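Local coordinates for protein orotidine 5'-phosphate decarboxylase (Pyrococcus horikoshii, PDB 2CZ5) that probably catalyses the decarboxylation of orotidine 5'-monophosphate to UMP, the closing step of de novo UMP synthesis, as a homodimer of TIM barrels, at residues 4-9 against 16-21; 25-30 against 53-58; 30-35 against 58-63; 41-46 against 77-82; 70-75 against 97-102. One frame throughout, in Å; residues are numbered along the deposited sequence.

Contact 1: 4-9 against 16-21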
# COMPACT_ATOMS: atom_id res chain seq x y z
N LEU A 4 -12.30 9.74 -12.12
CA LEU A 4 -11.34 10.81 -11.79
C LEU A 4 -10.34 10.39 -10.70
O LEU A 4 -10.73 10.14 -9.56
CB LEU A 4 -12.08 12.07 -11.33
CG LEU A 4 -11.22 13.25 -10.83
CD1 LEU A 4 -10.37 13.77 -11.98
CD2 LEU A 4 -12.11 14.37 -10.28
N ALA A 5 -9.07 10.28 -11.07
CA ALA A 5 -8.05 9.91 -10.09
C ALA A 5 -7.66 11.24 -9.46
O ALA A 5 -6.84 11.96 -10.01
CB ALA A 5 -6.86 9.26 -10.78
N LEU A 6 -8.27 11.56 -8.32
CA LEU A 6 -8.02 12.83 -7.63
C LEU A 6 -6.79 12.80 -6.75
O LEU A 6 -6.90 12.84 -5.51
CB LEU A 6 -9.21 13.22 -6.77
CG LEU A 6 -10.05 14.42 -7.19
CD1 LEU A 6 -11.00 14.72 -6.04
CD2 LEU A 6 -9.18 15.65 -7.51
N ASP A 7 -5.63 12.76 -7.36
CA ASP A 7 -4.42 12.66 -6.57
C ASP A 7 -3.79 14.00 -6.24
O ASP A 7 -2.76 14.37 -6.81
CB ASP A 7 -3.43 11.74 -7.27
CG ASP A 7 -4.02 10.34 -7.51
OD1 ASP A 7 -4.75 9.84 -6.62
OD2 ASP A 7 -3.74 9.77 -8.58
N VAL A 8 -4.44 14.70 -5.31
CA VAL A 8 -3.96 15.98 -4.79
C VAL A 8 -4.03 15.81 -3.27
O VAL A 8 -4.69 14.90 -2.77
CB VAL A 8 -4.86 17.17 -5.24
CG1 VAL A 8 -4.85 17.29 -6.76
CG2 VAL A 8 -6.27 17.00 -4.71
N TYR A 9 -3.33 16.68 -2.54
CA TYR A 9 -3.31 16.59 -1.07
C TYR A 9 -4.42 17.34 -0.36
O TYR A 9 -4.97 16.86 0.64
CB TYR A 9 -2.00 17.17 -0.52
CG TYR A 9 -0.74 16.48 -0.93
CD1 TYR A 9 -0.59 15.11 -0.77
CD2 TYR A 9 0.34 17.22 -1.43
CE1 TYR A 9 0.61 14.48 -1.09
CE2 TYR A 9 1.54 16.60 -1.75
CZ TYR A 9 1.67 15.22 -1.58
OH TYR A 9 2.86 14.62 -1.89
N LYS A 16 -13.26 21.21 -4.94
CA LYS A 16 -13.55 22.18 -5.98
C LYS A 16 -13.39 21.56 -7.38
O LYS A 16 -14.20 21.79 -8.27
CB LYS A 16 -12.65 23.41 -5.84
CG LYS A 16 -12.84 24.41 -6.97
CD LYS A 16 -11.73 25.46 -7.03
CE LYS A 16 -11.94 26.60 -6.04
NZ LYS A 16 -11.07 27.79 -6.36
N ILE A 17 -12.32 20.78 -7.57
CA ILE A 17 -12.09 20.14 -8.85
C ILE A 17 -13.19 19.10 -9.12
O ILE A 17 -13.74 19.03 -10.22
CB ILE A 17 -10.72 19.41 -8.89
CG1 ILE A 17 -9.57 20.42 -8.97
CG2 ILE A 17 -10.65 18.48 -10.09
CD1 ILE A 17 -8.22 19.76 -8.94
N ALA A 18 -13.52 18.31 -8.10
CA ALA A 18 -14.54 17.26 -8.27
C ALA A 18 -15.92 17.80 -8.63
O ALA A 18 -16.62 17.22 -9.47
CB ALA A 18 -14.62 16.42 -6.98
N LYS A 19 -16.32 18.90 -7.99
CA LYS A 19 -17.61 19.49 -8.28
C LYS A 19 -17.62 20.07 -9.69
O LYS A 19 -18.61 19.95 -10.40
CB LYS A 19 -17.97 20.58 -7.28
CG LYS A 19 -18.21 20.07 -5.87
CD LYS A 19 -18.37 21.22 -4.88
CE LYS A 19 -19.77 21.79 -4.91
NZ LYS A 19 -20.11 22.38 -6.23
N SER A 20 -16.50 20.67 -10.10
CA SER A 20 -16.44 21.27 -11.43
C SER A 20 -16.48 20.26 -12.58
O SER A 20 -16.84 20.64 -13.69
CB SER A 20 -15.20 22.16 -11.58
OG SER A 20 -14.02 21.38 -11.79
N VAL A 21 -16.13 19.00 -12.35
CA VAL A 21 -16.14 18.01 -13.44
C VAL A 21 -17.17 16.93 -13.23
O VAL A 21 -17.28 16.01 -14.03
CB VAL A 21 -14.74 17.31 -13.61
CG1 VAL A 21 -13.61 18.37 -13.59
CG2 VAL A 21 -14.52 16.26 -12.49
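Leu4 and Leu6 send their methyl groups outward from the first strand onto the inner flank of helix 11-21, where Ile17, Ala18 and Val21 receive them. The apolar packing falls into two groups. Leu4, with CG anti to its backbone N (chi1 175°), brings CD2 to Val21 CG2 at 3.8 Å; the two side chains cross at about a right angle, and the same methyl lies 4.3 Å from Ala18 CA. Leu6 divides its branches between two helix residues: CD1 meets Ala18 CB at 4.1 Å, while CD2 meets Ile17 CG2 at 4.1 Å, the Leu6 and Ile17 chains running past one another in opposite senses.

Between the two segments the contact is apolar; each has its own short-range polar bonds. On the helix, Ser20 OG donates to Ile17 O at 2.8 Å. On the other side, Leu6 and Asp7 are each the centre of an inverse gamma turn, closed by weak bonds from Asp7 N to Ala5 O and from Val8 N to Leu6 O. These turns lead the chain out of strand 2-5, and Asp7, a substrate-binding residue, is the centre of the second. Leu46 of helix 42-50 adds to the layer by touching both Leu6 and Ala18. Strand 2-5, helix 11-21 and strand 27-31 form a beta-alpha-beta unit, and the contact is the strand-to-helix packing between the barrel wall and outer helical layer of a TIM barrel.

Contact 2: 25-30 against 53-58; sequences ISMIKV and EIIADL
Met27 and Ile55 fit together on the face of the sheet that also carries Lys29: the extended Met27 chain reaches over the neighbouring strand, setting SD 3.7 Å from Ile55 CD1. Beyond them, Lys29 runs past Asp57 with CG 3.5 Å from its CB, then bends at chi3 and chi4 to give NZ a salt bridge to OD2 of Asp57, 2.8 Å long and on the anti lone pair. On the other face, Ile54 spreads its branches: CD1 fits against Ile28 CB, and CG2 against Val30 CG2 at 3.9 Å. Backbone bonds of the parallel pair hold this register, including Val30 N to Ile55 O at 2.8 Å. Replacing Lys29 by an alanine is likely to leave Asp57 OD2 without this ammonium and open a gap beside Asp57 CB. Both are substrate-binding residues; Lys29 NZ also hydrogen-bonds a citrate, probably from the crystallisation liquor, and Asp57 OD1 pairs with Lys59. Ile28, Val30 and Ile54 pack beneath helix 42-50, while strands 2-5 and 81-85 flank the pair in the barrel.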
# COMPACT_ATOMS: atom_id res chain seq x y z
N ILE A 25 -18.07 12.84 -15.22
CA ILE A 25 -17.42 11.64 -14.70
C ILE A 25 -18.41 10.67 -14.08
O ILE A 25 -19.54 11.04 -13.77
CB ILE A 25 -16.36 11.99 -13.64
CG1 ILE A 25 -17.02 12.55 -12.38
CG2 ILE A 25 -15.37 12.96 -14.22
CD1 ILE A 25 -16.07 12.71 -11.20
N SER A 26 -17.98 9.43 -13.90
CA SER A 26 -18.83 8.42 -13.32
C SER A 26 -18.48 8.13 -11.86
O SER A 26 -19.37 7.89 -11.04
CB SER A 26 -18.74 7.13 -14.14
OG SER A 26 -19.38 7.29 -15.39
N MET A 27 -17.19 8.14 -11.53
CA MET A 27 -16.76 7.87 -10.16
C MET A 27 -15.54 8.70 -9.86
O MET A 27 -14.89 9.21 -10.77
CB MET A 27 -16.37 6.40 -9.99
CG MET A 27 -17.45 5.38 -10.34
SD MET A 27 -16.92 3.77 -9.75
CE MET A 27 -18.18 2.68 -10.57
N ILE A 28 -15.21 8.82 -8.58
CA ILE A 28 -14.02 9.55 -8.14
C ILE A 28 -13.15 8.52 -7.43
O ILE A 28 -13.64 7.76 -6.60
CB ILE A 28 -14.36 10.66 -7.15
CG1 ILE A 28 -15.22 11.74 -7.83
CG2 ILE A 28 -13.06 11.27 -6.60
CD1 ILE A 28 -15.87 12.69 -6.85
N LYS A 29 -11.87 8.47 -7.79
CA LYS A 29 -10.94 7.52 -7.18
C LYS A 29 -9.99 8.28 -6.25
O LYS A 29 -9.28 9.19 -6.69
CB LYS A 29 -10.16 6.79 -8.26
CG LYS A 29 -9.24 5.68 -7.75
CD LYS A 29 -8.64 4.86 -8.91
CE LYS A 29 -7.62 5.64 -9.76
NZ LYS A 29 -6.39 6.01 -8.99
N VAL A 30 -10.00 7.89 -4.98
CA VAL A 30 -9.18 8.52 -3.95
C VAL A 30 -8.04 7.55 -3.61
O VAL A 30 -8.26 6.34 -3.46
CB VAL A 30 -10.03 8.80 -2.67
CG1 VAL A 30 -9.16 9.43 -1.59
CG2 VAL A 30 -11.21 9.72 -3.01
N GLU A 53 -20.09 7.61 -7.02
CA GLU A 53 -19.45 6.58 -6.21
C GLU A 53 -17.96 6.81 -6.05
O GLU A 53 -17.32 7.41 -6.92
CB GLU A 53 -19.71 5.20 -6.81
CG GLU A 53 -21.18 4.86 -6.82
CD GLU A 53 -21.41 3.39 -7.07
OE1 GLU A 53 -22.15 2.77 -6.28
OE2 GLU A 53 -20.84 2.87 -8.05
N ILE A 54 -17.41 6.32 -4.93
CA ILE A 54 -15.99 6.50 -4.63
C ILE A 54 -15.20 5.20 -4.62
O ILE A 54 -15.56 4.26 -3.93
CB ILE A 54 -15.77 7.13 -3.23
CG1 ILE A 54 -16.58 8.41 -3.05
CG2 ILE A 54 -14.28 7.37 -3.00
CD1 ILE A 54 -16.29 9.51 -4.04
N ILE A 55 -14.10 5.16 -5.38
CA ILE A 55 -13.22 4.00 -5.37
C ILE A 55 -12.03 4.39 -4.50
O ILE A 55 -11.46 5.46 -4.69
CB ILE A 55 -12.65 3.68 -6.77
CG1 ILE A 55 -13.79 3.31 -7.74
CG2 ILE A 55 -11.63 2.55 -6.67
CD1 ILE A 55 -13.30 3.15 -9.20
N ALA A 56 -11.68 3.55 -3.53
CA ALA A 56 -10.50 3.83 -2.70
C ALA A 56 -9.34 3.04 -3.32
O ALA A 56 -9.26 1.81 -3.17
CB ALA A 56 -10.74 3.38 -1.25
N ASP A 57 -8.47 3.73 -4.04
CA ASP A 57 -7.31 3.08 -4.67
C ASP A 57 -6.18 3.02 -3.64
O ASP A 57 -5.30 3.89 -3.54
CB ASP A 57 -6.89 3.85 -5.91
CG ASP A 57 -5.85 3.10 -6.75
OD1 ASP A 57 -5.27 2.08 -6.28
OD2 ASP A 57 -5.60 3.54 -7.88
N LEU A 58 -6.21 1.95 -2.86
CA LEU A 58 -5.26 1.75 -1.80
C LEU A 58 -4.15 0.76 -2.11
O LEU A 58 -3.21 0.64 -1.31
CB LEU A 58 -6.02 1.31 -0.54
CG LEU A 58 -7.20 2.21 -0.16
CD1 LEU A 58 -7.87 1.63 1.07
CD2 LEU A 58 -6.70 3.66 0.12
O HOH W 1 -21.36 7.15 -9.30

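Contact 3: 30-35 against 58-63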
# COMPACT_ATOMS: atom_id res chain seq x y z
N VAL A 30 -10.00 7.89 -4.98
CA VAL A 30 -9.18 8.52 -3.95
C VAL A 30 -8.04 7.55 -3.61
O VAL A 30 -8.26 6.34 -3.46
CB VAL A 30 -10.03 8.80 -2.67
CG1 VAL A 30 -9.16 9.43 -1.59
CG2 VAL A 30 -11.21 9.72 -3.01
N ASN A 31 -6.83 8.09 -3.51
CA ASN A 31 -5.66 7.27 -3.20
C ASN A 31 -5.08 7.82 -1.89
O ASN A 31 -5.63 8.75 -1.29
CB ASN A 31 -4.65 7.37 -4.36
CG ASN A 31 -3.68 6.19 -4.42
OD1 ASN A 31 -3.13 5.76 -3.41
ND2 ASN A 31 -3.46 5.67 -5.63
N TRP A 32 -3.97 7.25 -1.44
CA TRP A 32 -3.38 7.68 -0.18
C TRP A 32 -2.98 9.16 -0.12
O TRP A 32 -3.01 9.76 0.95
CB TRP A 32 -2.18 6.77 0.18
CG TRP A 32 -2.55 5.31 0.43
CD1 TRP A 32 -2.15 4.23 -0.31
CD2 TRP A 32 -3.33 4.78 1.51
NE1 TRP A 32 -2.62 3.07 0.25
CE2 TRP A 32 -3.35 3.37 1.37
CE3 TRP A 32 -4.02 5.36 2.60
CZ2 TRP A 32 -4.03 2.53 2.26
CZ3 TRP A 32 -4.69 4.52 3.49
CH2 TRP A 32 -4.69 3.12 3.31
N PRO A 33 -2.60 9.78 -1.25
CA PRO A 33 -2.23 11.21 -1.15
C PRO A 33 -3.33 12.08 -0.56
O PRO A 33 -3.10 12.89 0.34
CB PRO A 33 -1.93 11.59 -2.59
CG PRO A 33 -1.35 10.35 -3.14
CD PRO A 33 -2.31 9.28 -2.60
N LEU A 34 -4.55 11.91 -1.06
CA LEU A 34 -5.66 12.71 -0.58
C LEU A 34 -6.13 12.30 0.80
O LEU A 34 -6.56 13.15 1.59
CB LEU A 34 -6.82 12.66 -1.58
CG LEU A 34 -8.07 13.50 -1.28
CD1 LEU A 34 -7.72 15.01 -1.18
CD2 LEU A 34 -9.08 13.26 -2.39
N ILE A 35 -6.08 11.00 1.11
CA ILE A 35 -6.51 10.57 2.42
C ILE A 35 -5.52 11.12 3.46
O ILE A 35 -5.92 11.55 4.54
CB ILE A 35 -6.59 9.04 2.52
CG1 ILE A 35 -7.84 8.55 1.76
CG2 ILE A 35 -6.64 8.60 4.00
CD1 ILE A 35 -7.85 7.05 1.47
N LEU A 58 -6.21 1.95 -2.86
CA LEU A 58 -5.26 1.75 -1.80
C LEU A 58 -4.15 0.76 -2.11
O LEU A 58 -3.21 0.64 -1.31
CB LEU A 58 -6.02 1.31 -0.54
CG LEU A 58 -7.20 2.21 -0.16
CD1 LEU A 58 -7.87 1.63 1.07
CD2 LEU A 58 -6.70 3.66 0.12
N LYS A 59 -4.24 0.06 -3.25
CA LYS A 59 -3.25 -0.94 -3.64
C LYS A 59 -2.98 -1.83 -2.43
O LYS A 59 -1.82 -2.09 -2.08
CB LYS A 59 -1.93 -0.28 -4.08
CG LYS A 59 -2.00 0.66 -5.28
CD LYS A 59 -2.46 -0.05 -6.54
CE LYS A 59 -2.21 0.78 -7.81
NZ LYS A 59 -2.86 2.11 -7.75
N LEU A 60 -4.05 -2.30 -1.77
CA LEU A 60 -3.85 -3.12 -0.56
C LEU A 60 -2.97 -4.32 -0.86
O LEU A 60 -3.21 -5.09 -1.81
CB LEU A 60 -5.20 -3.53 0.07
CG LEU A 60 -6.09 -2.39 0.59
CD1 LEU A 60 -7.22 -2.98 1.42
CD2 LEU A 60 -5.28 -1.40 1.47
N ALA A 61 -1.94 -4.48 -0.03
CA ALA A 61 -0.96 -5.53 -0.21
C ALA A 61 -0.37 -6.01 1.12
O ALA A 61 0.85 -6.15 1.25
CB ALA A 61 0.16 -5.01 -1.12
N ASP A 62 -1.24 -6.24 2.10
CA ASP A 62 -0.80 -6.70 3.41
C ASP A 62 -1.40 -8.06 3.72
O ASP A 62 -2.10 -8.66 2.88
CB ASP A 62 -1.22 -5.69 4.49
CG ASP A 62 -0.14 -5.50 5.55
OD1 ASP A 62 0.21 -6.49 6.24
OD2 ASP A 62 0.35 -4.36 5.67
N ILE A 63 -1.12 -8.54 4.93
CA ILE A 63 -1.66 -9.82 5.36
C ILE A 63 -3.17 -9.64 5.56
O ILE A 63 -3.65 -8.53 5.76
CB ILE A 63 -1.04 -10.31 6.69
CG1 ILE A 63 -1.40 -9.35 7.84
CG2 ILE A 63 0.48 -10.41 6.54
CD1 ILE A 63 -0.78 -9.74 9.20
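Trp32 against Leu58 is a buried contact at the C-terminal rim of the barrel, where strand 27-31 turns into helix 32-38 beside the end of strand 53-60. With CG anti to its carbonyl carbon (chi1 -64°), Trp32 extends its indole to Leu58, whose CD2 sits over one face, 3.5 Å from the centroid of the six-membered ring and 11° off its normal, a CH-pi contact. The ring's NE1 donates to Leu58 O at 2.9 Å, with the oxygen 24° out of the ring plane, so a single residue meets both the face and the polar corner of the indole. Leu60 CD2 reaches Trp32 CZ2 at the ring's edge, 4.2 Å away. Separately, Ile35 CD1 touches Leu58 CD2 at 3.8 Å. Asn31 OD1 accepts from Trp32 N at 2.6 Å in the carbonyl plane. Trp32 stacks on Trp32 of the second subunit. Lys59, the proton donor, forms salt bridges with Asp57 and with Asp62 of the second subunit; the arrangement is that of the dimeric active site of orotidine 5'-phosphate decarboxylase at the open end of a TIM barrel.

Contact 4: 41-46 against 77-82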
# COMPACT_ATOMS: atom_id res chain seq x y z
N ASP A 41 -12.01 11.05 6.06
CA ASP A 41 -13.37 11.55 5.97
C ASP A 41 -13.58 12.34 4.67
O ASP A 41 -14.70 12.77 4.37
CB ASP A 41 -13.73 12.40 7.19
CG ASP A 41 -12.71 13.50 7.45
OD1 ASP A 41 -12.94 14.64 6.99
OD2 ASP A 41 -11.69 13.22 8.12
N ILE A 42 -12.52 12.51 3.89
CA ILE A 42 -12.69 13.23 2.64
C ILE A 42 -13.49 12.36 1.67
O ILE A 42 -14.07 12.88 0.71
CB ILE A 42 -11.35 13.63 1.98
CG1 ILE A 42 -11.68 14.47 0.74
CG2 ILE A 42 -10.53 12.39 1.61
CD1 ILE A 42 -10.59 15.38 0.29
N ILE A 43 -13.53 11.06 1.92
CA ILE A 43 -14.30 10.15 1.07
C ILE A 43 -15.77 10.56 1.20
O ILE A 43 -16.46 10.81 0.21
CB ILE A 43 -14.12 8.67 1.50
CG1 ILE A 43 -12.74 8.18 1.07
CG2 ILE A 43 -15.22 7.77 0.87
CD1 ILE A 43 -12.39 6.81 1.59
N ARG A 44 -16.23 10.65 2.44
CA ARG A 44 -17.61 11.02 2.75
C ARG A 44 -17.94 12.41 2.20
O ARG A 44 -18.99 12.63 1.58
CB ARG A 44 -17.80 10.98 4.27
CG ARG A 44 -19.21 11.21 4.76
CD ARG A 44 -19.41 10.66 6.17
NE ARG A 44 -19.28 9.19 6.25
CZ ARG A 44 -19.87 8.33 5.43
NH1 ARG A 44 -20.64 8.75 4.43
NH2 ARG A 44 -19.70 7.02 5.61
N ARG A 45 -17.02 13.36 2.41
CA ARG A 45 -17.21 14.72 1.93
C ARG A 45 -17.35 14.76 0.42
O ARG A 45 -18.24 15.44 -0.10
CB ARG A 45 -16.05 15.62 2.37
CG ARG A 45 -16.11 16.00 3.85
CD ARG A 45 -14.75 16.45 4.37
NE ARG A 45 -14.30 17.73 3.83
CZ ARG A 45 -13.04 18.17 3.90
NH1 ARG A 45 -12.71 19.35 3.39
NH2 ARG A 45 -12.11 17.41 4.47
N LEU A 46 -16.50 14.03 -0.30
CA LEU A 46 -16.57 14.01 -1.76
C LEU A 46 -17.91 13.46 -2.22
O LEU A 46 -18.49 13.95 -3.19
CB LEU A 46 -15.45 13.18 -2.36
CG LEU A 46 -14.06 13.83 -2.42
CD1 LEU A 46 -13.01 12.75 -2.63
CD2 LEU A 46 -14.04 14.87 -3.53
N ALA A 77 -16.02 4.42 5.94
CA ALA A 77 -15.92 5.86 5.74
C ALA A 77 -16.65 6.27 4.47
O ALA A 77 -16.61 7.42 4.06
CB ALA A 77 -14.45 6.29 5.67
N GLY A 78 -17.31 5.30 3.83
CA GLY A 78 -18.05 5.61 2.61
C GLY A 78 -17.49 5.13 1.27
O GLY A 78 -18.09 5.42 0.24
N ALA A 79 -16.39 4.39 1.25
CA ALA A 79 -15.86 3.92 -0.03
C ALA A 79 -16.80 2.87 -0.63
O ALA A 79 -17.30 2.01 0.09
CB ALA A 79 -14.48 3.30 0.16
N ASP A 80 -17.01 2.92 -1.94
CA ASP A 80 -17.88 1.95 -2.63
C ASP A 80 -17.10 0.76 -3.20
O ASP A 80 -17.66 -0.32 -3.43
CB ASP A 80 -18.66 2.64 -3.75
CG ASP A 80 -19.63 3.67 -3.22
OD1 ASP A 80 -20.61 3.26 -2.55
OD2 ASP A 80 -19.41 4.87 -3.44
N TYR A 81 -15.81 0.98 -3.44
CA TYR A 81 -14.91 -0.05 -3.96
C TYR A 81 -13.52 0.19 -3.39
O TYR A 81 -13.15 1.34 -3.11
CB TYR A 81 -14.79 0.02 -5.49
CG TYR A 81 -16.10 0.08 -6.21
CD1 TYR A 81 -16.75 1.29 -6.41
CD2 TYR A 81 -16.71 -1.09 -6.68
CE1 TYR A 81 -17.98 1.35 -7.05
CE2 TYR A 81 -17.94 -1.04 -7.32
CZ TYR A 81 -18.57 0.19 -7.49
OH TYR A 81 -19.79 0.26 -8.10
N VAL A 82 -12.75 -0.89 -3.23
CA VAL A 82 -11.38 -0.79 -2.75
C VAL A 82 -10.50 -1.54 -3.74
O VAL A 82 -10.83 -2.65 -4.17
CB VAL A 82 -11.20 -1.40 -1.31
CG1 VAL A 82 -9.72 -1.61 -1.01
CG2 VAL A 82 -11.81 -0.50 -0.27
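Ile43 and Arg44, neighbours on helix 42-50, both reach the Ala77-Gly78 turn, Ile43 by a methyl and Arg44 by its guanidinium. Ile43 has CG2 anti to its backbone N and CG1 anti to the carbonyl carbon (chi1 -75°), which sends the two branches to different partners. CG2 lies against the backbone, 3.5 Å from Ala77 O and 3.5 Å from Gly78 C, while the CD1 end of the longer branch reaches Ala79 CB at 4.3 Å.

Arg44 leaves its helix with CG anti to the backbone N (chi1 -174°) and then bends at chi3 (-65°), curling the guanidinium back over the turn. Ala77 O stands 3.4 Å above one face of this group, offset toward its rim; the angle at NH2 is too poor for a bond. NH2 is instead close to Ala77 C, at 3.3 Å, and makes a weak hydrogen bond to Gly76 O just before the turn.

The backbone fold of Gly78 would press a side chain against the carbonyl of Ala77. A beta carbon there would also come within 3.4 Å of Arg44 NH2 and 3.5 Å of Ile43 CG2, so the two side chains close over a spot that glycine fits. Val74 of helix 64-76 touches both Ile43 and Ala79, extending the apolar layer. Gly78 ends helix 64-76 in a Schellman motif, here part of a helix-to-strand connection at the N-terminal side of the parallel strands in a TIM barrel.

Contact 5: 70-75 against 97-102; sequences IARKVF and KELGEI
Leu99 and Gly100 carry the chain out of helix 90-97 and along the side of helix 64-76, with CA atoms 6.4 Å apart for Arg72 and Leu99, and Gly100 almost fully extended. In the TIM barrel this packs helix 64-76 on the turn that leads from helix 90-97 into strand 101-105.

Leu99 points into the groove beside the helix: its CD1 lies 3.4 Å from Arg72 N and also meets Ala71 CB at 3.8 Å, while CD2 rests on the aliphatic part of Arg72, 3.6 Å from CG. The two chains pass at a slant, and the contact uses the arginine's methylene groups as an apolar surface.

Phe75, with CG anti to its carbonyl carbon (chi1 -81°), lays its ring against the turn. Gly100 CA is over one face, 3.6 Å from the ring centroid and 23° off the normal, in a CH-pi contact; a beta carbon on Gly100 would run into CZ. Leu99 O also lies over the ring, and Leu99 CB adds a touch at Phe75 CD2. Val82 and Val96 also pack on Phe75, while Ile70 and Val74 of this helix face Pro33 and Leu36 of the second subunit. With an alanine at Phe75, Gly100 CA would probably lose its aromatic cover and a gap would open between helix and turn. At the ring's edge and in its plane, Phe75 CZ approaches Glu101 O at 3.3 Å.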
# COMPACT_ATOMS: atom_id res chain seq x y z
N ILE A 70 -7.98 -2.23 7.39
CA ILE A 70 -7.98 -1.09 6.49
C ILE A 70 -9.29 -1.05 5.70
O ILE A 70 -9.95 -0.02 5.59
CB ILE A 70 -6.77 -1.14 5.50
CG1 ILE A 70 -5.45 -1.02 6.28
CG2 ILE A 70 -6.89 0.01 4.47
CD1 ILE A 70 -4.23 -1.51 5.48
N ALA A 71 -9.69 -2.19 5.15
CA ALA A 71 -10.93 -2.21 4.38
C ALA A 71 -12.11 -1.78 5.23
O ALA A 71 -12.90 -0.92 4.83
CB ALA A 71 -11.18 -3.60 3.81
N ARG A 72 -12.25 -2.36 6.41
CA ARG A 72 -13.36 -2.02 7.30
C ARG A 72 -13.40 -0.52 7.56
O ARG A 72 -14.47 0.09 7.54
CB ARG A 72 -13.24 -2.76 8.63
CG ARG A 72 -14.58 -3.22 9.17
CD ARG A 72 -14.69 -2.99 10.66
NE ARG A 72 -13.49 -3.41 11.38
CZ ARG A 72 -13.23 -3.06 12.63
NH1 ARG A 72 -14.09 -2.30 13.31
NH2 ARG A 72 -12.10 -3.46 13.22
N LYS A 73 -12.24 0.08 7.80
CA LYS A 73 -12.20 1.52 8.04
C LYS A 73 -12.59 2.35 6.82
O LYS A 73 -13.38 3.30 6.91
CB LYS A 73 -10.79 1.93 8.50
CG LYS A 73 -10.63 3.43 8.70
CD LYS A 73 -11.45 3.93 9.90
CE LYS A 73 -11.02 5.33 10.33
NZ LYS A 73 -11.68 5.77 11.60
N VAL A 74 -12.03 2.00 5.66
CA VAL A 74 -12.30 2.76 4.45
C VAL A 74 -13.71 2.57 3.89
O VAL A 74 -14.35 3.55 3.46
CB VAL A 74 -11.22 2.46 3.41
CG1 VAL A 74 -11.54 3.12 2.09
CG2 VAL A 74 -9.89 3.02 3.94
N PHE A 75 -14.21 1.33 3.92
CA PHE A 75 -15.58 1.07 3.47
C PHE A 75 -16.51 1.78 4.47
O PHE A 75 -17.50 2.41 4.10
CB PHE A 75 -15.89 -0.43 3.48
CG PHE A 75 -15.38 -1.18 2.26
CD1 PHE A 75 -15.69 -0.75 0.98
CD2 PHE A 75 -14.61 -2.33 2.41
CE1 PHE A 75 -15.25 -1.46 -0.16
CE2 PHE A 75 -14.16 -3.05 1.30
CZ PHE A 75 -14.48 -2.61 0.00
N LYS A 97 -12.72 -8.38 0.23
CA LYS A 97 -13.99 -8.66 -0.46
C LYS A 97 -15.13 -9.00 0.49
O LYS A 97 -16.30 -8.71 0.20
CB LYS A 97 -13.79 -9.80 -1.46
CG LYS A 97 -14.97 -10.00 -2.41
CD LYS A 97 -14.69 -11.14 -3.37
CE LYS A 97 -15.69 -11.15 -4.53
NZ LYS A 97 -17.10 -11.31 -4.05
N GLU A 98 -14.83 -9.60 1.62
CA GLU A 98 -15.89 -9.94 2.56
C GLU A 98 -16.50 -8.69 3.19
O GLU A 98 -17.59 -8.75 3.77
CB GLU A 98 -15.34 -10.90 3.63
CG GLU A 98 -14.63 -12.08 3.01
CD GLU A 98 -14.00 -13.02 4.00
OE1 GLU A 98 -13.57 -12.57 5.09
OE2 GLU A 98 -13.92 -14.23 3.68
N LEU A 99 -15.83 -7.56 3.06
CA LEU A 99 -16.35 -6.31 3.62
C LEU A 99 -16.93 -5.34 2.57
O LEU A 99 -17.65 -4.41 2.91
CB LEU A 99 -15.25 -5.58 4.40
CG LEU A 99 -14.84 -6.10 5.78
CD1 LEU A 99 -13.45 -5.56 6.14
CD2 LEU A 99 -15.88 -5.66 6.82
N GLY A 100 -16.61 -5.54 1.29
CA GLY A 100 -17.14 -4.64 0.28
C GLY A 100 -16.67 -5.00 -1.12
O GLY A 100 -15.89 -5.93 -1.28
N GLU A 101 -17.13 -4.28 -2.13
CA GLU A 101 -16.72 -4.60 -3.49
C GLU A 101 -15.28 -4.21 -3.76
O GLU A 101 -14.77 -3.20 -3.25
CB GLU A 101 -17.68 -3.95 -4.50
CG GLU A 101 -19.11 -4.43 -4.33
CD GLU A 101 -19.93 -4.31 -5.60
OE1 GLU A 101 -19.76 -5.15 -6.50
OE2 GLU A 101 -20.74 -3.36 -5.69
N ILE A 102 -14.62 -5.02 -4.58
CA ILE A 102 -13.22 -4.80 -4.90
C ILE A 102 -12.88 -4.77 -6.38
O ILE A 102 -13.64 -5.24 -7.25
CB ILE A 102 -12.36 -5.91 -4.27
CG1 ILE A 102 -12.92 -7.27 -4.67
CG2 ILE A 102 -12.34 -5.78 -2.75
CD1 ILE A 102 -11.87 -8.37 -4.69

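From the N terminus, contact 1 closes a short loop, packing the first strand on the helix that follows, and is finished before any other contact opens. Strand 27-31 then begins contacts 2 and 3, which share Val30 and Leu58, cross each other, and close their loops on strand 53-60, from the barrel wall to its catalytic rim. Contact 4 opens inside those loops on helix 42-50, crosses both and closes at 77-82; it touches contact 1 through Leu46. Contact 5 crosses contact 4, follows contacts 2 and 3 in series and closes at 97-102. None nests within another. Together they tie the first five strands to the outer helices, and contacts 1, 3 and 5 also touch the second subunit.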